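PDB 2DFU: probable 2-hydroxyhepta-2,4-diene-1,7-dioate isomerase from Thermus thermophilus, which probably catalyses the metal-dependent isomerisation of 2-hydroxyhepta-2,4-diene-1,7-dioate, as a member of the fumarylacetoacetate hydrolase family. Local coordinates for residues V39-P44 with G171-T176; H112-L117 with A143-A148. All coordinates share one frame; numbering follows the deposited sequence.

Along the chain the four segments run 39-44, 112-117, 143-148 and 171-176, so both halves of contact 2 fall between those of contact 1. The two centres are about 17 Å apart, with nearest atoms about 5 Å from each other and no direct touch. What joins them is a pair of neighbouring antiparallel strands: 137-148 carries one side of contact 2, and 168-175 carries one side of contact 1. Contact 1 packs part of the N-terminal region against the fumarylacetoacetate hydrolase-type region. Contact 2 lies wholly within the latter and gathers acidic side chains at the place where relatives bind a divalent metal.

Contact 1. Residues V39-P44 with G171-T176; sequences VTLLPP and GPWLET
Both methyls of Leu41 press on the carbonyl of Pro172, with CD1 3.4 Å and CD2 3.5 Å from Pro172 O. The two side chains lie alongside each other, and Leu41 CD1 also reaches Pro172 CB at 3.7 Å. Leu41 takes up this place with chi1 at -107°, away from a staggered value. Next to it, Pro44 lays its ring along the backbone of the other segment: CD rests 3.7 Å from Gly171 CA, while CG and CB continue over Trp173 CA and the start of Leu174. A cis peptide bond precedes Pro172, where the chain turns a corner, and Pro172 CG sits 3.3 Å above the plane of the Trp173 ring, over its centre. The contact thus joins part of the Rv2993c-like N-terminal region to strand 168-175 of the fumarylacetoacetate hydrolase-type region. Strand 2-6 pairs with both sides, through backbone bonds of Leu42 with Arg5 and of Leu174 with Ile3. Beyond these contacts the fit is looser toward the Trp173 ring and Leu174. Leu41 CD1 approaches the Trp173 ring obliquely, 4.2 Å from CE3, and the indole NE1 is turned to Val249 O. Leu174 sets CD2 beside Pro44 O and, more distantly, Pro44 CB, its CG lying between the backbone N and the carbonyl carbon (chi1 77°). No direct hydrogen bond crosses between the segments. Instead, a water lies between two backbone carbonyls, 2.7 Å from Leu42 O and 2.9 Å from Pro172 O.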
loop_
_atom_site.group_PDB
_atom_site.type_symbol
_atom_site.label_atom_id
_atom_site.label_comp_id
_atom_site.label_asym_id
_atom_site.label_seq_id
_atom_site.Cartn_x
_atom_site.Cartn_y
_atom_site.Cartn_z
ATOM N N VAL A 39 -20.002 -13.548 16.160
ATOM C CA VAL A 39 -18.723 -13.463 15.461
ATOM C C VAL A 39 -18.080 -12.092 15.566
ATOM O O VAL A 39 -18.731 -11.115 15.914
ATOM C CB VAL A 39 -18.864 -13.815 13.955
ATOM C CG1 VAL A 39 -19.594 -15.134 13.798
ATOM C CG2 VAL A 39 -19.599 -12.698 13.212
ATOM N N THR A 40 -16.785 -12.033 15.278
ATOM C CA THR A 40 -16.066 -10.768 15.288
ATOM C C THR A 40 -15.958 -10.319 13.830
ATOM O O THR A 40 -15.231 -10.920 13.035
ATOM C CB THR A 40 -14.652 -10.922 15.869
ATOM O OG1 THR A 40 -14.741 -11.313 17.247
ATOM C CG2 THR A 40 -13.892 -9.606 15.763
ATOM N N LEU A 41 -16.705 -9.278 13.482
ATOM C CA LEU A 41 -16.697 -8.748 12.126
ATOM C C LEU A 41 -15.361 -8.118 11.773
ATOM O O LEU A 41 -14.803 -7.361 12.554
ATOM C CB LEU A 41 -17.781 -7.690 11.958
ATOM C CG LEU A 41 -19.024 -8.025 11.143
ATOM C CD1 LEU A 41 -19.689 -6.715 10.746
ATOM C CD2 LEU A 41 -18.652 -8.816 9.898
ATOM N N LEU A 42 -14.866 -8.430 10.582
ATOM C CA LEU A 42 -13.604 -7.888 10.096
ATOM C C LEU A 42 -13.849 -7.082 8.821
ATOM O O LEU A 42 -14.926 -7.152 8.227
ATOM C CB LEU A 42 -12.634 -9.031 9.762
ATOM C CG LEU A 42 -12.242 -10.007 10.875
ATOM C CD1 LEU A 42 -11.401 -11.150 10.288
ATOM C CD2 LEU A 42 -11.459 -9.251 11.962
ATOM N N PRO A 43 -12.859 -6.286 8.397
ATOM C CA PRO A 43 -13.067 -5.525 7.161
ATOM C C PRO A 43 -13.262 -6.600 6.073
ATOM O O PRO A 43 -12.536 -7.598 6.042
ATOM C CB PRO A 43 -11.758 -4.766 7.010
ATOM C CG PRO A 43 -11.354 -4.522 8.438
ATOM C CD PRO A 43 -11.625 -5.860 9.084
ATOM N N PRO A 44 -14.240 -6.411 5.174
ATOM C CA PRO A 44 -14.541 -7.365 4.100
ATOM C C PRO A 44 -13.570 -7.446 2.925
ATOM O O PRO A 44 -13.993 -7.562 1.769
ATOM C CB PRO A 44 -15.933 -6.938 3.658
ATOM C CG PRO A 44 -15.843 -5.444 3.778
ATOM C CD PRO A 44 -15.146 -5.247 5.115
ATOM N N GLY A 171 -16.416 -1.627 6.386
ATOM C CA GLY A 171 -17.405 -2.676 6.580
ATOM C C GLY A 171 -18.832 -2.170 6.432
ATOM O O GLY A 171 -19.058 -1.151 5.783
ATOM N N PRO A 172 -19.824 -2.852 7.027
ATOM C CA PRO A 172 -19.724 -4.074 7.839
ATOM C C PRO A 172 -19.494 -5.296 6.961
ATOM O O PRO A 172 -19.034 -6.348 7.415
ATOM C CB PRO A 172 -21.091 -4.137 8.507
ATOM C CG PRO A 172 -21.996 -3.679 7.370
ATOM C CD PRO A 172 -21.237 -2.454 6.855
ATOM N N TRP A 173 -19.854 -5.152 5.696
ATOM C CA TRP A 173 -19.700 -6.240 4.762
ATOM C C TRP A 173 -19.833 -5.691 3.363
ATOM O O TRP A 173 -20.030 -4.503 3.147
ATOM C CB TRP A 173 -20.772 -7.310 5.024
ATOM C CG TRP A 173 -22.082 -6.709 5.396
ATOM C CD1 TRP A 173 -22.917 -5.921 4.575
ATOM C CD2 TRP A 173 -22.808 -6.924 6.632
ATOM N NE1 TRP A 173 -24.097 -5.608 5.177
ATOM C CE2 TRP A 173 -24.046 -6.234 6.521
ATOM C CE3 TRP A 173 -22.522 -7.610 7.802
ATOM C CZ2 TRP A 173 -24.943 -6.240 7.569
ATOM C CZ3 TRP A 173 -23.420 -7.624 8.854
ATOM C CH2 TRP A 173 -24.639 -6.924 8.740
ATOM N N LEU A 174 -19.670 -6.574 2.381
ATOM C CA LEU A 174 -19.842 -6.063 1.046
ATOM C C LEU A 174 -21.060 -6.643 0.354
ATOM O O LEU A 174 -21.495 -7.762 0.583
ATOM C CB LEU A 174 -18.556 -6.243 0.240
ATOM C CG LEU A 174 -18.349 -7.670 -0.248
ATOM C CD1 LEU A 174 -19.025 -7.929 -1.596
ATOM C CD2 LEU A 174 -16.872 -7.997 -0.448
ATOM N N GLU A 175 -21.663 -5.774 -0.450
ATOM C CA GLU A 175 -22.809 -6.177 -1.229
ATOM C C GLU A 175 -22.385 -6.414 -2.676
ATOM O O GLU A 175 -21.739 -5.586 -3.305
ATOM C CB GLU A 175 -23.821 -5.032 -1.144
ATOM C CG GLU A 175 -24.922 -5.090 -2.197
ATOM C CD GLU A 175 -25.751 -6.334 -1.995
ATOM O OE1 GLU A 175 -26.341 -6.479 -0.933
ATOM O OE2 GLU A 175 -25.807 -7.151 -2.907
ATOM N N THR A 176 -22.709 -7.581 -3.222
ATOM C CA THR A 176 -22.308 -7.928 -4.588
ATOM C C THR A 176 -23.236 -7.396 -5.682
ATOM O O THR A 176 -22.823 -7.236 -6.829
ATOM C CB THR A 176 -22.239 -9.449 -4.788
ATOM O OG1 THR A 176 -23.554 -9.998 -4.654
ATOM C CG2 THR A 176 -21.307 -10.092 -3.764
HETATM O O HOH W 1 -16.878 -8.180 6.717
#

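Contact 2. Residues H112-L117 with A143-A148; sequences HYEGEL and AVDITA
Glu114 and Asp145 lie side by side at an irregular step between regularly paired parts of antiparallel strands 111-121 and 137-148 of the fumarylacetoacetate hydrolase-type fold. Their backbones are joined by Asp145 N to Glu114 O (2.8 Å). His112 with Thr147 and Glu116 with Ala143 form hydrogen-bonded pairs, two bonds each, and Gly115 with Val144 is a non-hydrogen-bonded pair. From its CB, 3.6 Å from Asp145 O, the Glu114 side chain runs extended past that carbonyl through CG, and CD arrives 3.6 Å from Thr147 OG1. There the carboxylate divides its oxygens between neighbours: OE2 lies 3.3 Å from Thr147 OG1, and OE1 3.3 Å from Asp145 OD2, an approach of two acceptors with no bond between them. Thr147 OG1 itself bonds to Asp145 O, from above the carbonyl plane, and to Lys162. Asp145 pairs with Lys81 through OD1 and with Lys162 through OD2, yet the acidic cluster is consistent with the divalent-metal site that two glutamates and an aspartate form in relatives. Glu116, also extended, crosses to Asp145 with the carboxylate planes 77° apart, placing OE2 3.3 Å from Asp145 CB and 3.4 Å from Asp145 OD2.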
loop_
_atom_site.group_PDB
_atom_site.type_symbol
_atom_site.label_atom_id
_atom_site.label_comp_id
_atom_site.label_asym_id
_atom_site.label_seq_id
_atom_site.Cartn_x
_atom_site.Cartn_y
_atom_site.Cartn_z
ATOM N N HIS A 112 -10.644 14.743 11.027
ATOM C CA HIS A 112 -11.936 14.883 10.359
ATOM C C HIS A 112 -12.477 13.574 9.792
ATOM O O HIS A 112 -11.710 12.664 9.462
ATOM C CB HIS A 112 -11.834 15.899 9.222
ATOM C CG HIS A 112 -11.715 17.320 9.680
ATOM N ND1 HIS A 112 -10.635 17.785 10.398
ATOM C CD2 HIS A 112 -12.537 18.382 9.506
ATOM C CE1 HIS A 112 -10.795 19.074 10.644
ATOM N NE2 HIS A 112 -11.942 19.461 10.112
ATOM N N TYR A 113 -13.802 13.497 9.676
ATOM C CA TYR A 113 -14.481 12.319 9.136
ATOM C C TYR A 113 -14.971 12.552 7.707
ATOM O O TYR A 113 -15.334 13.667 7.336
ATOM C CB TYR A 113 -15.672 11.934 10.018
ATOM C CG TYR A 113 -16.649 13.067 10.277
ATOM C CD1 TYR A 113 -17.626 13.413 9.341
ATOM C CD2 TYR A 113 -16.576 13.812 11.457
ATOM C CE1 TYR A 113 -18.507 14.483 9.574
ATOM C CE2 TYR A 113 -17.442 14.874 11.701
ATOM C CZ TYR A 113 -18.403 15.208 10.760
ATOM O OH TYR A 113 -19.231 16.279 11.014
ATOM N N GLU A 114 -14.978 11.483 6.920
ATOM C CA GLU A 114 -15.427 11.524 5.536
ATOM C C GLU A 114 -16.049 10.164 5.195
ATOM O O GLU A 114 -15.322 9.187 4.990
ATOM C CB GLU A 114 -14.233 11.809 4.606
ATOM C CG GLU A 114 -13.639 13.212 4.744
ATOM C CD GLU A 114 -12.346 13.415 3.943
ATOM O OE1 GLU A 114 -12.080 12.636 3.002
ATOM O OE2 GLU A 114 -11.598 14.373 4.243
ATOM N N GLY A 115 -17.382 10.093 5.158
ATOM C CA GLY A 115 -18.053 8.842 4.835
ATOM C C GLY A 115 -17.964 8.577 3.342
ATOM O O GLY A 115 -18.129 9.502 2.554
ATOM N N GLU A 116 -17.724 7.331 2.934
ATOM C CA GLU A 116 -17.588 7.043 1.507
ATOM C C GLU A 116 -18.013 5.650 1.073
ATOM O O GLU A 116 -18.000 4.701 1.864
ATOM C CB GLU A 116 -16.129 7.235 1.080
ATOM C CG GLU A 116 -15.555 8.617 1.356
ATOM C CD GLU A 116 -14.106 8.744 0.912
ATOM O OE1 GLU A 116 -13.672 7.947 0.053
ATOM O OE2 GLU A 116 -13.406 9.650 1.409
ATOM N N LEU A 117 -18.383 5.533 -0.198
ATOM C CA LEU A 117 -18.743 4.238 -0.762
ATOM C C LEU A 117 -17.396 3.612 -1.110
ATOM O O LEU A 117 -16.532 4.277 -1.687
ATOM C CB LEU A 117 -19.562 4.400 -2.041
ATOM C CG LEU A 117 -19.754 3.104 -2.843
ATOM C CD1 LEU A 117 -20.739 2.199 -2.124
ATOM C CD2 LEU A 117 -20.269 3.423 -4.237
ATOM N N ALA A 143 -17.002 2.941 4.072
ATOM C CA ALA A 143 -15.764 3.315 4.736
ATOM C C ALA A 143 -15.831 4.707 5.320
ATOM O O ALA A 143 -16.698 5.507 4.974
ATOM C CB ALA A 143 -14.603 3.254 3.757
ATOM N N VAL A 144 -14.913 4.974 6.233
ATOM C CA VAL A 144 -14.777 6.294 6.813
ATOM C C VAL A 144 -13.313 6.619 6.548
ATOM O O VAL A 144 -12.421 5.951 7.070
ATOM C CB VAL A 144 -15.013 6.317 8.332
ATOM C CG1 VAL A 144 -14.598 7.667 8.880
ATOM C CG2 VAL A 144 -16.463 6.048 8.645
ATOM N N ASP A 145 -13.068 7.617 5.715
ATOM C CA ASP A 145 -11.707 8.020 5.400
ATOM C C ASP A 145 -11.270 9.017 6.474
ATOM O O ASP A 145 -11.514 10.218 6.353
ATOM C CB ASP A 145 -11.681 8.651 3.995
ATOM C CG ASP A 145 -10.338 9.280 3.641
ATOM O OD1 ASP A 145 -9.366 9.120 4.407
ATOM O OD2 ASP A 145 -10.257 9.944 2.584
ATOM N N ILE A 146 -10.663 8.510 7.544
ATOM C CA ILE A 146 -10.191 9.368 8.627
ATOM C C ILE A 146 -9.053 10.251 8.104
ATOM O O ILE A 146 -8.108 9.756 7.484
ATOM C CB ILE A 146 -9.686 8.534 9.818
ATOM C CG1 ILE A 146 -10.833 7.690 10.385
ATOM C CG2 ILE A 146 -9.105 9.454 10.891
ATOM C CD1 ILE A 146 -11.907 8.499 11.099
ATOM N N THR A 147 -9.141 11.553 8.370
ATOM C CA THR A 147 -8.149 12.505 7.881
ATOM C C THR A 147 -7.584 13.475 8.926
ATOM O O THR A 147 -8.336 14.131 9.653
ATOM C CB THR A 147 -8.760 13.370 6.743
ATOM O OG1 THR A 147 -9.291 12.520 5.721
ATOM C CG2 THR A 147 -7.721 14.291 6.156
ATOM N N ALA A 148 -6.261 13.575 8.990
ATOM C CA ALA A 148 -5.627 14.515 9.905
ATOM C C ALA A 148 -5.275 15.718 9.023
ATOM O O ALA A 148 -4.230 15.744 8.370
ATOM C CB ALA A 148 -4.382 13.908 10.519
#